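Local coordinates for protein 3-oxosteroid 1-dehydrogenase (Sterolibacterium denitrificans, PDB 7P18) that probably catalyses the FAD-dependent 1,2-dehydrogenation of 3-oxosteroids, passing the electrons to an acceptor and leaving a 3-oxo-Delta(1)-steroid, at residues A[5-10]-A[259-264]; A[24-29]-A[552-557]; A[32-37]-A[226-231]; A[235-240]-A[248-253]. All blocks are in the same frame, centred on the assembly; numbering follows the deposited sequence.

Interaction 1: A[5-10]-A[259-264]; sequences TNTYDV and QLTARR
Arg263 reaches along Thr7 and Asp9 of the neighbouring parallel strand. CB sits near Tyr8 O and Asp9 OD1; CG passes Tyr8 O and the methyl CG2 of Thr7; CD skirts Asp9 OD1. Extended from CG to NE, the chain then lays its guanidinium under that same methyl, Thr7 CG2 lying 3.6 Å from Arg263 NE over one face, toward the rim. At the tip, NH1 gives a salt bridge to Asp9, with Arg263 NH1 3.0 Å from Asp9 OD1. The oxygen lies near the guanidinium plane, the two planes being 62° apart.

Thr7 and Thr261 stand side by side on one face of the sheet, while Tyr8 and Ala262 occupy the other. Backbone bonds zip the pair: Thr261 N to Asn6 O, Tyr8 N to Thr261 O (2.9 Å) and Arg263 N to Tyr8 O (2.8 Å). Where both chains turn a corner, Arg264 N donates to Asp9 O. A water gives a hydrogen bond to Gln259 O and bonds Thr261 OG1. Strand 7-8 thus edges a four-stranded mixed sheet through main-chain bonds, with one surface salt bridge whose charge attraction probably counts for more than its geometry, the nitrogen meeting Asp9 OD1 from above the carboxylate plane.

Interaction 2: A[24-29]-A[552-557]; sequences ARAHDL and RAANHI
Asn555 OD1 is gripped by two nitrogens of one arginine. Arg25 NE donates at 2.8 Å to Asn555 OD1 with an N-H...O angle of 166°, and Arg25 NH2 adds a longer bond of 3.2 Å to the same Asn555 OD1. The clasp joins two helices of the Rossmann-type FAD-binding fold: helix 17-28, which follows the first strand of the parallel sheet, and the C-terminal helix 543-559. Their short segments run in nearly the same direction, 26° apart, with axes 8.5 Å from each other.

So close an approach rests on small residues. Ala554 CB points at the other helix and settles 3.9 Å from Ala26 CB; it also lies 3.6 Å from Ala26 N and touches the aliphatic start of Arg25, whose CG is 3.7 Å from Ala554 CB. With CG anti to the backbone N and a bend at chi2, the arginine passes this methyl before its guanidinium presents its NE side to the amide. The oxygen lies in the guanidinium plane, although the amide itself is turned 65° from it. NE lies in the plane of the amide carbonyl, whereas NH2 sits above it.

A leucine here in place of Arg25 would probably leave Asn555 OD1 with neither of these donors and its amide freer to turn. Tyr100 makes a cation-pi contact with the same guanidinium, linking helix 84-104 to the pair. Just past the end of helix 17-28, Leu29 reaches back, bringing its CD1 3.4 Å from Asn555 OD1.

Interaction 3: A[32-37]-A[226-231]; sequences SVLVVE and PLWLNT. With FAD (flavin-adenine dinucleotide), chain C.
Leu34 lays its CD1 methyl over the indole of Trp228, 3.6 Å from the centroid of the five-membered ring and only 9° off the ring normal, a CH-pi contact over the face. The nearest ring atom to Leu34 CD1 is Trp228 CE2, while CD2 of the leucine reaches toward CE3 and CZ3 on the six-membered ring. Leu34 owes this reach to its CG, placed opposite the backbone N (chi1 172°). The same CD1 also touches Pro226 CG at 3.9 Å, and the guanidinium of Arg253 makes a cation-pi contact with the indole. Replacing Trp228 by an alanine would probably leave Leu34 CD1 without its aromatic surface and Arg253 without its cation-pi partner.

Strand 227-228 is an outer strand of the five-stranded parallel sheet at the heart of the Rossmann-type FAD-binding fold. It pairs with strand 33-36 through Val35 N to Pro226 O, Trp228 N to Val35 O (2.8 Å) and Glu37 N to Trp228 O. Val35 and Leu227 meet on the opposite face from Trp228, with Val35 CG1 and Leu227 CG in contact.

Just beyond the strands, Thr231 N donates to Glu37 O at 2.8 Å, and CD2 of Leu229 packs on the aliphatic part of the glutamate. Glu37 then bends at chi2 and its carboxylate clasps the adenosine ribose of FAD, as an acidic residue ending the second strand characteristically does in this fold: O3B donates to Glu37 OE1 at 2.7 Å and O2B to Glu37 OE2 at 2.7 Å. Ser15 OG and Ser39 OG bond OE1 and OE2 respectively.

Interaction 4: A[235-240]-A[248-253]; sequences SLITEG and GIVVKR
Ile237, Val250 and Ser235 carry most of this contact, all three on one face of an antiparallel hairpin. Ile237 folds diagonally over the partner strand: its CG1 sits anti to the carbonyl carbon (chi1 -57°), and the extended chain brings CD1 to 3.3 Å from Ile249 O, above the backbone. Along the way Ile237 CG1 meets Val250 CG2 at 4.0 Å. Ser235 OG comes up beside the same valine, 3.3 Å from Val250 CG2, so that this methyl meets both a hydroxyl and an isoleucine branch.

Gly248 stands opposite Ile237, where a side chain would point to the same face. A CB there would come tight against Ile237 CD1, and its absence probably allows the isoleucine to lie so close. On the reverse face Leu236 and Ile249 form a non-hydrogen-bonded pair, touching loosely at Leu236 CD2 and Ile249 CG2, 4.3 Å apart.

Two sound backbone bonds tie the flanking pairs. Val250 N donates to Ser235 O at 2.9 Å, and Ile237 N to Gly248 O at 2.9 Å, its donor standing well above the carbonyl plane. The return bond from Ser235 N to Val250 O is weak. The short strand segments are 147° apart in direction, so the hairpin is twisted.

Ile249 also packs on Phe233, a residue of the FAD site. Strand 233-239 is one of the two outermost strands of the mixed four-stranded sheet, and strand 245-253 lies between it and strand 256-262, whose Gln259 reaches both Ile237 and Val250.

How the interactions relate
Interactions 1 and 4 belong to one mixed sheet: strand 256-262 pairs with strand 7-8 in the first and neighbours strand 245-253 of the second, Leu260 N bonding Ile249 O. Interaction 3 lies in the separate parallel sheet and has the largest share of buried residues, though like interactions 2 and 4 it is only partly buried; its polar end serves the cofactor. Interaction 1 is the surface contact, with an ion pair, whereas interaction 4 adds aliphatic branches to its main-chain bonds. Interaction 2 alone joins helices, through alanines and an arginine-amide clasp; its Ala26 packs on Val33 of interaction 3. The two sheets meet in part where Tyr8 and Leu260 touch Leu34, and Arg264 bonds Ile557 O of interaction 2.

Interaction 1: A[5-10]-A[259-264]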
# COMPACT_ATOMS: atom_id res chain seq x y z
N THR A 5 31.08 -19.39 -5.38
CA THR A 5 30.93 -18.25 -4.43
C THR A 5 29.81 -17.32 -4.92
O THR A 5 29.36 -16.42 -4.17
CB THR A 5 32.28 -17.55 -4.24
OG1 THR A 5 32.51 -16.68 -5.35
CG2 THR A 5 33.44 -18.52 -4.11
N ASN A 6 29.37 -17.53 -6.16
CA ASN A 6 28.26 -16.82 -6.84
C ASN A 6 27.12 -17.80 -7.15
O ASN A 6 26.33 -17.53 -8.04
CB ASN A 6 28.81 -16.15 -8.08
CG ASN A 6 29.65 -14.95 -7.70
OD1 ASN A 6 29.41 -14.32 -6.66
ND2 ASN A 6 30.65 -14.64 -8.51
N THR A 7 27.08 -18.91 -6.42
CA THR A 7 26.04 -19.96 -6.54
C THR A 7 25.30 -20.10 -5.22
O THR A 7 25.96 -20.27 -4.17
CB THR A 7 26.62 -21.30 -6.98
OG1 THR A 7 27.39 -21.05 -8.15
CG2 THR A 7 25.55 -22.31 -7.31
N TYR A 8 23.97 -20.03 -5.30
CA TYR A 8 23.05 -20.25 -4.16
C TYR A 8 21.94 -21.20 -4.62
O TYR A 8 21.72 -21.33 -5.84
CB TYR A 8 22.51 -18.90 -3.67
CG TYR A 8 23.57 -17.90 -3.28
CD1 TYR A 8 24.21 -17.12 -4.22
CD2 TYR A 8 23.94 -17.74 -1.95
CE1 TYR A 8 25.19 -16.20 -3.86
CE2 TYR A 8 24.91 -16.82 -1.58
CZ TYR A 8 25.54 -16.06 -2.54
OH TYR A 8 26.48 -15.15 -2.16
N ASP A 9 21.23 -21.80 -3.68
CA ASP A 9 19.99 -22.56 -4.01
C ASP A 9 18.96 -21.57 -4.57
O ASP A 9 18.41 -21.82 -5.68
CB ASP A 9 19.49 -23.32 -2.77
CG ASP A 9 20.44 -24.44 -2.36
OD1 ASP A 9 21.14 -24.92 -3.26
OD2 ASP A 9 20.46 -24.78 -1.17
N VAL A 10 18.79 -20.46 -3.87
CA VAL A 10 17.70 -19.48 -4.17
C VAL A 10 18.30 -18.06 -4.26
O VAL A 10 18.99 -17.64 -3.31
CB VAL A 10 16.60 -19.57 -3.09
CG1 VAL A 10 15.53 -18.52 -3.31
CG2 VAL A 10 15.98 -20.96 -3.05
N GLN A 259 27.55 -12.68 -12.99
CA GLN A 259 26.65 -13.83 -13.27
C GLN A 259 26.46 -14.58 -11.97
O GLN A 259 27.44 -14.95 -11.37
CB GLN A 259 27.18 -14.78 -14.35
CG GLN A 259 27.42 -14.09 -15.68
CD GLN A 259 26.86 -14.88 -16.84
OE1 GLN A 259 27.00 -16.10 -16.90
NE2 GLN A 259 26.20 -14.18 -17.75
N LEU A 260 25.20 -14.78 -11.55
CA LEU A 260 24.87 -15.49 -10.30
C LEU A 260 24.07 -16.74 -10.65
O LEU A 260 23.17 -16.64 -11.48
CB LEU A 260 24.06 -14.55 -9.40
CG LEU A 260 24.79 -13.28 -8.94
CD1 LEU A 260 23.87 -12.43 -8.08
CD2 LEU A 260 26.03 -13.64 -8.14
N THR A 261 24.39 -17.88 -10.04
CA THR A 261 23.69 -19.15 -10.33
C THR A 261 22.71 -19.44 -9.20
O THR A 261 23.12 -19.34 -8.03
CB THR A 261 24.69 -20.30 -10.53
OG1 THR A 261 25.45 -19.97 -11.69
CG2 THR A 261 24.03 -21.64 -10.74
N ALA A 262 21.48 -19.83 -9.57
CA ALA A 262 20.45 -20.32 -8.63
C ALA A 262 20.21 -21.79 -8.95
O ALA A 262 19.65 -22.06 -10.01
CB ALA A 262 19.17 -19.52 -8.77
N ARG A 263 20.65 -22.69 -8.08
CA ARG A 263 20.49 -24.16 -8.30
C ARG A 263 19.00 -24.53 -8.33
O ARG A 263 18.64 -25.41 -9.12
CB ARG A 263 21.14 -24.96 -7.18
CG ARG A 263 22.63 -24.68 -7.01
CD ARG A 263 23.28 -25.78 -6.21
NE ARG A 263 24.63 -25.42 -5.78
CZ ARG A 263 24.93 -24.82 -4.64
NH1 ARG A 263 24.00 -24.42 -3.79
NH2 ARG A 263 26.20 -24.57 -4.36
N ARG A 264 18.17 -23.89 -7.49
CA ARG A 264 16.78 -24.35 -7.21
C ARG A 264 15.76 -23.32 -7.72
O ARG A 264 14.73 -23.75 -8.27
CB ARG A 264 16.64 -24.66 -5.72
CG ARG A 264 17.63 -25.72 -5.24
CD ARG A 264 17.18 -27.09 -5.71
NE ARG A 264 16.05 -27.51 -4.90
CZ ARG A 264 16.14 -27.97 -3.65
NH1 ARG A 264 17.32 -28.09 -3.06
NH2 ARG A 264 15.04 -28.32 -3.00
O HOH W 1 27.54 -17.93 -11.25

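Interaction 2: A[24-29]-A[552-557]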
# COMPACT_ATOMS: atom_id res chain seq x y z
N ALA A 24 13.67 -15.67 4.22
CA ALA A 24 13.73 -16.23 5.58
C ALA A 24 13.14 -17.65 5.56
O ALA A 24 13.71 -18.58 6.20
CB ALA A 24 12.99 -15.35 6.55
N ARG A 25 12.04 -17.81 4.84
CA ARG A 25 11.32 -19.11 4.81
C ARG A 25 12.18 -20.13 4.08
O ARG A 25 12.28 -21.26 4.57
CB ARG A 25 9.93 -18.97 4.19
CG ARG A 25 9.18 -20.29 4.08
CD ARG A 25 8.84 -20.86 5.44
NE ARG A 25 8.04 -22.07 5.31
CZ ARG A 25 7.58 -22.80 6.31
NH1 ARG A 25 7.79 -22.46 7.58
NH2 ARG A 25 6.87 -23.88 6.04
N ALA A 26 12.75 -19.77 2.93
CA ALA A 26 13.60 -20.67 2.12
C ALA A 26 14.79 -21.10 2.98
O ALA A 26 15.09 -22.31 3.05
CB ALA A 26 14.02 -19.99 0.86
N HIS A 27 15.39 -20.15 3.70
CA HIS A 27 16.50 -20.45 4.63
C HIS A 27 16.03 -21.47 5.67
O HIS A 27 16.73 -22.50 5.85
CB HIS A 27 17.00 -19.18 5.31
CG HIS A 27 18.11 -19.45 6.27
ND1 HIS A 27 17.88 -19.77 7.58
CD2 HIS A 27 19.45 -19.43 6.10
CE1 HIS A 27 19.04 -19.93 8.19
NE2 HIS A 27 20.01 -19.69 7.30
N ASP A 28 14.88 -21.24 6.30
CA ASP A 28 14.39 -22.10 7.42
C ASP A 28 14.09 -23.50 6.91
O ASP A 28 14.09 -24.39 7.75
CB ASP A 28 13.21 -21.49 8.16
CG ASP A 28 13.59 -20.33 9.05
OD1 ASP A 28 14.81 -20.14 9.26
OD2 ASP A 28 12.70 -19.64 9.51
N LEU A 29 13.90 -23.68 5.59
CA LEU A 29 13.64 -24.99 4.95
C LEU A 29 14.94 -25.62 4.44
O LEU A 29 14.86 -26.66 3.79
CB LEU A 29 12.63 -24.80 3.81
CG LEU A 29 11.22 -24.39 4.24
CD1 LEU A 29 10.33 -24.14 3.01
CD2 LEU A 29 10.59 -25.44 5.16
N ARG A 552 4.67 -19.51 -0.07
CA ARG A 552 4.36 -20.65 -0.98
C ARG A 552 5.51 -20.89 -1.97
O ARG A 552 5.77 -22.07 -2.25
CB ARG A 552 3.02 -20.48 -1.69
CG ARG A 552 1.80 -20.54 -0.75
CD ARG A 552 0.50 -20.67 -1.53
NE ARG A 552 0.44 -21.92 -2.29
CZ ARG A 552 -0.14 -23.07 -1.88
NH1 ARG A 552 -0.77 -23.15 -0.72
NH2 ARG A 552 -0.11 -24.13 -2.69
N ALA A 553 6.17 -19.85 -2.50
CA ALA A 553 7.32 -20.03 -3.41
C ALA A 553 8.41 -20.83 -2.70
O ALA A 553 8.91 -21.82 -3.30
CB ALA A 553 7.88 -18.71 -3.92
N ALA A 554 8.82 -20.39 -1.52
CA ALA A 554 9.90 -21.02 -0.74
C ALA A 554 9.49 -22.47 -0.45
O ALA A 554 10.29 -23.38 -0.67
CB ALA A 554 10.16 -20.29 0.54
N ASN A 555 8.25 -22.68 -0.05
CA ASN A 555 7.72 -24.03 0.27
C ASN A 555 7.83 -24.91 -0.97
O ASN A 555 8.28 -26.08 -0.85
CB ASN A 555 6.28 -23.96 0.79
CG ASN A 555 6.14 -23.38 2.17
OD1 ASN A 555 7.12 -23.18 2.91
ND2 ASN A 555 4.90 -23.09 2.54
N HIS A 556 7.47 -24.39 -2.15
CA HIS A 556 7.46 -25.18 -3.39
C HIS A 556 8.89 -25.57 -3.75
O HIS A 556 9.13 -26.75 -4.15
CB HIS A 556 6.76 -24.44 -4.53
CG HIS A 556 6.59 -25.30 -5.73
ND1 HIS A 556 7.50 -25.34 -6.74
CD2 HIS A 556 5.62 -26.20 -6.04
CE1 HIS A 556 7.09 -26.20 -7.66
NE2 HIS A 556 5.90 -26.69 -7.27
N ILE A 557 9.81 -24.62 -3.64
CA ILE A 557 11.24 -24.84 -3.99
C ILE A 557 11.80 -25.95 -3.07
O ILE A 557 12.40 -26.88 -3.58
CB ILE A 557 12.05 -23.54 -3.89
CG1 ILE A 557 11.64 -22.49 -4.92
CG2 ILE A 557 13.53 -23.86 -3.99
CD1 ILE A 557 12.21 -21.11 -4.62

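Interaction 3: A[32-37]-A[226-231]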
# COMPACT_ATOMS: atom_id res chain seq x y z
N SER A 32 20.15 -22.41 0.77
CA SER A 32 21.08 -21.25 0.72
C SER A 32 20.40 -20.13 -0.10
O SER A 32 19.90 -20.41 -1.21
CB SER A 32 22.46 -21.63 0.17
OG SER A 32 22.43 -21.91 -1.22
N VAL A 33 20.38 -18.93 0.47
CA VAL A 33 19.64 -17.77 -0.10
C VAL A 33 20.59 -16.58 -0.28
O VAL A 33 21.38 -16.31 0.65
CB VAL A 33 18.43 -17.41 0.76
CG1 VAL A 33 17.61 -16.29 0.14
CG2 VAL A 33 17.53 -18.63 0.97
N LEU A 34 20.45 -15.88 -1.40
CA LEU A 34 20.95 -14.49 -1.56
C LEU A 34 19.78 -13.56 -1.91
O LEU A 34 18.98 -13.92 -2.80
CB LEU A 34 21.99 -14.47 -2.69
CG LEU A 34 22.46 -13.09 -3.13
CD1 LEU A 34 23.24 -12.40 -2.04
CD2 LEU A 34 23.27 -13.16 -4.42
N VAL A 35 19.73 -12.39 -1.28
CA VAL A 35 18.81 -11.28 -1.67
C VAL A 35 19.62 -10.18 -2.37
O VAL A 35 20.64 -9.78 -1.80
CB VAL A 35 18.05 -10.74 -0.46
CG1 VAL A 35 17.03 -9.67 -0.89
CG2 VAL A 35 17.37 -11.88 0.29
N VAL A 36 19.19 -9.74 -3.54
CA VAL A 36 19.79 -8.56 -4.25
C VAL A 36 18.78 -7.41 -4.30
O VAL A 36 17.61 -7.66 -4.71
CB VAL A 36 20.33 -8.93 -5.65
CG1 VAL A 36 21.44 -9.98 -5.56
CG2 VAL A 36 19.26 -9.36 -6.62
N GLU A 37 19.22 -6.20 -3.93
CA GLU A 37 18.42 -4.95 -3.88
C GLU A 37 19.08 -3.88 -4.78
O GLU A 37 20.30 -3.67 -4.63
CB GLU A 37 18.28 -4.48 -2.43
CG GLU A 37 17.74 -3.04 -2.28
CD GLU A 37 16.40 -2.78 -2.91
OE1 GLU A 37 15.51 -3.68 -2.79
OE2 GLU A 37 16.24 -1.67 -3.52
N PRO A 226 22.62 -13.25 3.23
CA PRO A 226 23.20 -12.05 2.65
C PRO A 226 22.15 -11.25 1.88
O PRO A 226 21.31 -11.83 1.20
CB PRO A 226 24.32 -12.57 1.74
CG PRO A 226 23.91 -14.01 1.43
CD PRO A 226 23.20 -14.48 2.68
N LEU A 227 22.26 -9.93 1.99
CA LEU A 227 21.45 -8.97 1.23
C LEU A 227 22.39 -7.95 0.57
O LEU A 227 22.98 -7.17 1.29
CB LEU A 227 20.49 -8.28 2.19
CG LEU A 227 19.33 -7.54 1.53
CD1 LEU A 227 18.18 -7.33 2.50
CD2 LEU A 227 19.76 -6.20 0.97
N TRP A 228 22.52 -7.99 -0.74
CA TRP A 228 23.43 -7.07 -1.48
C TRP A 228 22.65 -5.83 -1.90
O TRP A 228 21.80 -5.94 -2.79
CB TRP A 228 24.08 -7.76 -2.68
CG TRP A 228 25.01 -8.87 -2.31
CD1 TRP A 228 25.39 -9.27 -1.06
CD2 TRP A 228 25.68 -9.75 -3.23
NE1 TRP A 228 26.20 -10.37 -1.14
CE2 TRP A 228 26.41 -10.68 -2.46
CE3 TRP A 228 25.69 -9.87 -4.62
CZ2 TRP A 228 27.18 -11.68 -3.04
CZ3 TRP A 228 26.44 -10.87 -5.20
CH2 TRP A 228 27.17 -11.77 -4.41
N LEU A 229 22.99 -4.68 -1.32
CA LEU A 229 22.43 -3.36 -1.71
C LEU A 229 23.16 -2.85 -2.96
O LEU A 229 24.23 -3.39 -3.27
CB LEU A 229 22.56 -2.38 -0.54
CG LEU A 229 21.78 -2.76 0.72
CD1 LEU A 229 22.18 -1.93 1.91
CD2 LEU A 229 20.28 -2.60 0.50
N ASN A 230 22.55 -1.91 -3.67
CA ASN A 230 23.18 -1.24 -4.83
C ASN A 230 23.52 -2.29 -5.87
O ASN A 230 24.54 -2.11 -6.57
CB ASN A 230 24.41 -0.47 -4.37
CG ASN A 230 24.10 0.49 -3.25
OD1 ASN A 230 24.63 0.37 -2.14
ND2 ASN A 230 23.22 1.41 -3.52
N THR A 231 22.70 -3.35 -5.97
CA THR A 231 22.97 -4.54 -6.82
C THR A 231 21.73 -4.85 -7.64
O THR A 231 21.02 -5.81 -7.35
CB THR A 231 23.44 -5.73 -5.98
OG1 THR A 231 24.61 -5.35 -5.26
CG2 THR A 231 23.78 -6.94 -6.83
PA FAD C . 8.36 -3.22 -2.89
O1A FAD C . 7.94 -3.24 -1.47
O2A FAD C . 8.38 -1.83 -3.48
O5B FAD C . 9.79 -3.89 -2.97
C5B FAD C . 10.43 -4.02 -4.27
C4B FAD C . 11.90 -3.83 -4.09
O4B FAD C . 12.59 -4.29 -5.28
C3B FAD C . 12.37 -2.38 -3.86
O3B FAD C . 13.22 -2.29 -2.72
C2B FAD C . 13.09 -2.02 -5.16
O2B FAD C . 14.04 -0.99 -5.00
C1B FAD C . 13.61 -3.39 -5.61
N9A FAD C . 13.92 -3.48 -7.04
C8A FAD C . 13.31 -2.87 -8.10
N7A FAD C . 13.93 -3.11 -9.25
C5A FAD C . 14.97 -3.97 -8.92
C6A FAD C . 15.98 -4.59 -9.69
N6A FAD C . 16.16 -4.40 -11.00
N1A FAD C . 16.86 -5.38 -9.03
C2A FAD C . 16.71 -5.54 -7.71
N3A FAD C . 15.85 -4.95 -6.87
C4A FAD C . 14.98 -4.19 -7.56
N1 FAD C . -0.38 -2.38 0.96
C2 FAD C . -0.91 -3.21 1.88
O2 FAD C . -1.30 -4.35 1.57
N3 FAD C . -1.01 -2.86 3.17
C4 FAD C . -0.84 -1.55 3.59
O4 FAD C . -0.84 -1.32 4.79
C4X FAD C . -0.32 -0.63 2.65
N5 FAD C . -0.11 0.63 3.02
C5X FAD C . 0.48 1.47 2.10
C6 FAD C . 0.80 2.79 2.50
C7 FAD C . 1.51 3.64 1.67
C7M FAD C . 1.88 5.04 2.13
C8 FAD C . 1.96 3.17 0.43
C8M FAD C . 2.77 4.07 -0.49
C9 FAD C . 1.58 1.91 -0.01
C9A FAD C . 0.88 1.02 0.83
N10 FAD C . 0.50 -0.27 0.42
C10 FAD C . -0.09 -1.15 1.33
C1' FAD C . 0.94 -0.81 -0.87
C2' FAD C . 2.22 -1.65 -0.66
O2' FAD C . 3.25 -0.92 0.01
C3' FAD C . 2.78 -2.21 -1.98
O3' FAD C . 1.74 -2.65 -2.86
C4' FAD C . 3.78 -3.31 -1.71
O4' FAD C . 4.76 -2.81 -0.82
C5' FAD C . 4.45 -3.86 -2.95
O5' FAD C . 5.43 -4.81 -2.50
P FAD C . 6.50 -5.41 -3.51
O1P FAD C . 7.30 -6.29 -2.65
O2P FAD C . 5.91 -5.87 -4.76
O3P FAD C . 7.42 -4.11 -3.87

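Interaction 4: A[235-240]-A[248-253]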
# COMPACT_ATOMS: atom_id res chain seq x y z
N SER A 235 19.10 -9.12 -15.93
CA SER A 235 18.58 -10.13 -16.88
C SER A 235 18.57 -11.53 -16.26
O SER A 235 19.20 -11.77 -15.25
CB SER A 235 19.36 -10.08 -18.18
OG SER A 235 20.70 -10.44 -17.94
N LEU A 236 17.83 -12.42 -16.88
CA LEU A 236 17.73 -13.84 -16.46
C LEU A 236 18.78 -14.65 -17.23
O LEU A 236 19.03 -14.34 -18.41
CB LEU A 236 16.31 -14.31 -16.80
CG LEU A 236 15.19 -13.70 -15.95
CD1 LEU A 236 13.82 -13.96 -16.58
CD2 LEU A 236 15.25 -14.24 -14.56
N ILE A 237 19.36 -15.65 -16.58
CA ILE A 237 20.18 -16.71 -17.26
C ILE A 237 19.25 -17.91 -17.50
O ILE A 237 18.57 -18.33 -16.57
CB ILE A 237 21.42 -17.04 -16.41
CG1 ILE A 237 22.25 -15.77 -16.18
CG2 ILE A 237 22.23 -18.17 -17.05
CD1 ILE A 237 23.35 -15.89 -15.15
N THR A 238 19.19 -18.43 -18.72
CA THR A 238 18.39 -19.63 -19.06
C THR A 238 19.24 -20.73 -19.72
O THR A 238 20.32 -20.43 -20.22
CB THR A 238 17.21 -19.28 -19.96
OG1 THR A 238 17.76 -18.83 -21.19
CG2 THR A 238 16.31 -18.20 -19.37
N GLU A 239 18.73 -21.95 -19.68
CA GLU A 239 19.24 -23.15 -20.41
C GLU A 239 18.06 -23.86 -21.07
O GLU A 239 16.92 -23.69 -20.56
CB GLU A 239 19.92 -24.12 -19.45
CG GLU A 239 21.15 -23.56 -18.79
CD GLU A 239 21.82 -24.53 -17.81
OE1 GLU A 239 21.24 -25.61 -17.55
OE2 GLU A 239 22.91 -24.20 -17.31
N GLY A 240 18.33 -24.64 -22.13
CA GLY A 240 17.35 -25.50 -22.81
C GLY A 240 17.15 -25.02 -24.23
O GLY A 240 17.08 -23.81 -24.44
N GLY A 248 19.72 -18.72 -13.22
CA GLY A 248 20.41 -17.63 -12.52
C GLY A 248 20.00 -16.26 -13.02
O GLY A 248 19.04 -16.15 -13.79
N ILE A 249 20.76 -15.24 -12.60
CA ILE A 249 20.53 -13.84 -13.04
C ILE A 249 21.88 -13.19 -13.32
O ILE A 249 22.87 -13.62 -12.75
CB ILE A 249 19.76 -13.05 -11.96
CG1 ILE A 249 20.55 -12.91 -10.66
CG2 ILE A 249 18.40 -13.69 -11.72
CD1 ILE A 249 19.94 -11.97 -9.63
N VAL A 250 21.84 -12.13 -14.12
CA VAL A 250 22.94 -11.12 -14.20
C VAL A 250 22.53 -9.90 -13.36
O VAL A 250 21.42 -9.38 -13.57
CB VAL A 250 23.18 -10.68 -15.65
CG1 VAL A 250 24.36 -9.72 -15.74
CG2 VAL A 250 23.35 -11.90 -16.58
N VAL A 251 23.42 -9.47 -12.47
CA VAL A 251 23.31 -8.19 -11.74
C VAL A 251 24.48 -7.27 -12.12
O VAL A 251 25.44 -7.71 -12.78
CB VAL A 251 23.27 -8.40 -10.22
CG1 VAL A 251 22.06 -9.25 -9.83
CG2 VAL A 251 24.58 -9.00 -9.69
N LYS A 252 24.34 -6.01 -11.74
CA LYS A 252 25.41 -4.97 -11.78
C LYS A 252 25.84 -4.74 -10.33
O LYS A 252 25.04 -4.25 -9.55
CB LYS A 252 24.88 -3.73 -12.48
CG LYS A 252 25.93 -2.72 -12.90
CD LYS A 252 25.35 -1.42 -13.44
CE LYS A 252 26.08 -0.19 -12.94
NZ LYS A 252 26.07 0.88 -13.95
N ARG A 253 27.04 -5.20 -9.97
CA ARG A 253 27.54 -5.26 -8.57
C ARG A 253 28.90 -4.56 -8.54
O ARG A 253 29.78 -4.96 -9.32
CB ARG A 253 27.65 -6.73 -8.15
CG ARG A 253 28.46 -7.01 -6.90
CD ARG A 253 27.80 -6.51 -5.65
NE ARG A 253 28.21 -7.26 -4.49
CZ ARG A 253 27.88 -6.95 -3.24
NH1 ARG A 253 27.12 -5.89 -3.02
NH2 ARG A 253 28.33 -7.66 -2.22